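Local coordinates for protein putative oxidoreductase (PDB 3QHA) that is a putative oxidoreductase of the 3-hydroxyisobutyrate dehydrogenase type, probably oxidising a hydroxyl group of its substrate with a nicotinamide dinucleotide cofactor, at residues A82-V87 and I103-S108. Residues are numbered along the deposited sequence; the frame is centred on the assembly and turned at random.
Sequences AQVREV and IHSTIS
V84 of helix 81-92 meets I103, S105 and I107 in the Rossmann-type domain, where the helix packs against the loop joining strand 100-103 to helix 109-119. Strands 73-76 and 100-103 are parallel neighbours in the sheet, and helix 81-92 lies on the crossover between them, a β-α-β unit. The valine supplies nearly all of the helical side of this buried, mainly apolar contact, splitting its two methyls among three residues. At the end of the strand, I103 points toward the helix, its CD1 lying 3.6 Å from V84 CG1 and its CG2 3.9 Å from the same methyl. With CG1 of the valine anti to the backbone N (chi1 169°), that methyl reaches both branches of the isoleucine; L115 of helix 109-119 touches I103 as well. H104 takes no part in the contact; its NE2 hydrogen-bonds H75 ND1 and its ND1 the A129 carbonyl O. S105 points toward the helix and sets its OG 3.7 Å from V84 CG2, a van der Waals contact of methyl and hydroxyl. The hydroxyl's polar partner is V78 N, a hydrogen bond that ties this loop to the one leading into helix 81-92. T106 packs on L261 of the second subunit. I107 directs its CG2 branch to the valine, 3.8 Å from V84 CG2 and 4.2 Å from V84 CB, and the two side chains meet nearly at right angles. S108 leads into helix 109-119: its OG and T111 OG1 are hydrogen-bonded, while its backbone N hydrogen-bonds D81 OD1 at the start of the facing helix.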
loop_
_atom_site.group_PDB
_atom_site.type_symbol
_atom_site.label_atom_id
_atom_site.label_comp_id
_atom_site.label_asym_id
_atom_site.label_seq_id
_atom_site.Cartn_x
_atom_site.Cartn_y
_atom_site.Cartn_z
ATOM N N ALA B 82 -18.875 -16.034 -18.169
ATOM C CA ALA B 82 -20.051 -16.696 -18.730
ATOM C C ALA B 82 -21.250 -15.757 -18.758
ATOM O O ALA B 82 -21.951 -15.672 -19.764
ATOM C CB ALA B 82 -20.381 -17.956 -17.939
ATOM N N GLN B 83 -21.468 -15.046 -17.654
ATOM C CA GLN B 83 -22.577 -14.097 -17.547
ATOM C C GLN B 83 -22.365 -12.842 -18.398
ATOM O O GLN B 83 -23.327 -12.307 -18.954
ATOM C CB GLN B 83 -22.828 -13.716 -16.081
ATOM C CG GLN B 83 -23.661 -14.742 -15.321
ATOM C CD GLN B 83 -23.773 -14.438 -13.834
ATOM O OE1 GLN B 83 -23.914 -13.281 -13.430
ATOM N NE2 GLN B 83 -23.719 -15.483 -13.011
ATOM N N VAL B 84 -21.121 -12.372 -18.502
ATOM C CA VAL B 84 -20.812 -11.237 -19.373
ATOM C C VAL B 84 -21.145 -11.588 -20.822
ATOM O O VAL B 84 -21.833 -10.831 -21.506
ATOM C CB VAL B 84 -19.331 -10.796 -19.272
ATOM C CG1 VAL B 84 -18.992 -9.795 -20.372
ATOM C CG2 VAL B 84 -19.046 -10.196 -17.898
ATOM N N ARG B 85 -20.665 -12.747 -21.272
ATOM C CA ARG B 85 -20.954 -13.232 -22.623
ATOM C C ARG B 85 -22.456 -13.287 -22.915
ATOM O O ARG B 85 -22.888 -12.915 -24.005
ATOM C CB ARG B 85 -20.314 -14.608 -22.852
ATOM C CG ARG B 85 -18.810 -14.541 -23.069
ATOM C CD ARG B 85 -18.138 -15.896 -22.940
ATOM N NE ARG B 85 -16.680 -15.767 -22.971
ATOM C CZ ARG B 85 -15.943 -15.646 -24.075
ATOM N NH1 ARG B 85 -16.507 -15.643 -25.282
ATOM N NH2 ARG B 85 -14.623 -15.531 -23.973
ATOM N N GLU B 86 -23.247 -13.730 -21.939
ATOM C CA GLU B 86 -24.695 -13.840 -22.127
ATOM C C GLU B 86 -25.396 -12.487 -22.239
ATOM O O GLU B 86 -26.219 -12.293 -23.132
ATOM C CB GLU B 86 -25.339 -14.656 -21.005
ATOM C CG GLU B 86 -26.843 -14.840 -21.200
ATOM C CD GLU B 86 -27.388 -16.043 -20.463
ATOM O OE1 GLU B 86 -28.003 -16.917 -21.116
ATOM O OE2 GLU B 86 -27.195 -16.113 -19.230
ATOM N N VAL B 87 -25.088 -11.565 -21.330
ATOM C CA VAL B 87 -25.718 -10.244 -21.340
ATOM C C VAL B 87 -25.433 -9.508 -22.652
ATOM O O VAL B 87 -26.351 -8.965 -23.268
ATOM C CB VAL B 87 -25.274 -9.377 -20.137
ATOM C CG1 VAL B 87 -25.764 -7.942 -20.287
ATOM C CG2 VAL B 87 -25.780 -9.981 -18.830
ATOM N N ILE B 103 -17.480 -3.185 -20.158
ATOM C CA ILE B 103 -17.448 -4.287 -19.193
ATOM C C ILE B 103 -16.512 -3.956 -18.026
ATOM O O ILE B 103 -15.320 -3.723 -18.225
ATOM C CB ILE B 103 -16.991 -5.597 -19.856
ATOM C CG1 ILE B 103 -17.845 -5.903 -21.092
ATOM C CG2 ILE B 103 -17.082 -6.753 -18.867
ATOM C CD1 ILE B 103 -17.296 -7.025 -21.949
ATOM N N HIS B 104 -17.061 -3.942 -16.812
ATOM C CA HIS B 104 -16.310 -3.544 -15.617
ATOM C C HIS B 104 -15.941 -4.699 -14.683
ATOM O O HIS B 104 -15.057 -4.551 -13.839
ATOM C CB HIS B 104 -17.110 -2.516 -14.823
ATOM C CG HIS B 104 -17.506 -1.314 -15.619
ATOM N ND1 HIS B 104 -16.586 -0.422 -16.128
ATOM C CD2 HIS B 104 -18.722 -0.851 -15.987
ATOM C CE1 HIS B 104 -17.220 0.536 -16.779
ATOM N NE2 HIS B 104 -18.517 0.299 -16.709
ATOM N N SER B 105 -16.616 -5.836 -14.812
ATOM C CA SER B 105 -16.347 -6.981 -13.939
ATOM C C SER B 105 -15.279 -7.889 -14.538
ATOM O O SER B 105 -14.850 -7.696 -15.679
ATOM C CB SER B 105 -17.629 -7.764 -13.674
ATOM O OG SER B 105 -18.279 -8.105 -14.883
ATOM N N THR B 106 -14.855 -8.880 -13.761
ATOM C CA THR B 106 -13.740 -9.728 -14.145
ATOM C C THR B 106 -14.039 -10.561 -15.391
ATOM O O THR B 106 -15.057 -11.250 -15.470
ATOM C CB THR B 106 -13.316 -10.655 -12.995
ATOM O OG1 THR B 106 -12.986 -9.863 -11.844
ATOM C CG2 THR B 106 -12.106 -11.488 -13.395
ATOM N N ILE B 107 -13.136 -10.459 -16.362
ATOM C CA ILE B 107 -13.144 -11.295 -17.556
ATOM C C ILE B 107 -11.703 -11.694 -17.886
ATOM O O ILE B 107 -10.752 -11.074 -17.401
ATOM C CB ILE B 107 -13.790 -10.573 -18.766
ATOM C CG1 ILE B 107 -13.063 -9.255 -19.084
ATOM C CG2 ILE B 107 -15.269 -10.321 -18.503
ATOM C CD1 ILE B 107 -13.749 -8.414 -20.147
ATOM N N SER B 108 -11.546 -12.746 -18.683
ATOM C CA SER B 108 -10.243 -13.102 -19.242
ATOM C C SER B 108 -9.909 -12.054 -20.301
ATOM O O SER B 108 -10.821 -11.430 -20.848
ATOM C CB SER B 108 -10.292 -14.497 -19.868
ATOM O OG SER B 108 -11.136 -14.514 -21.008
#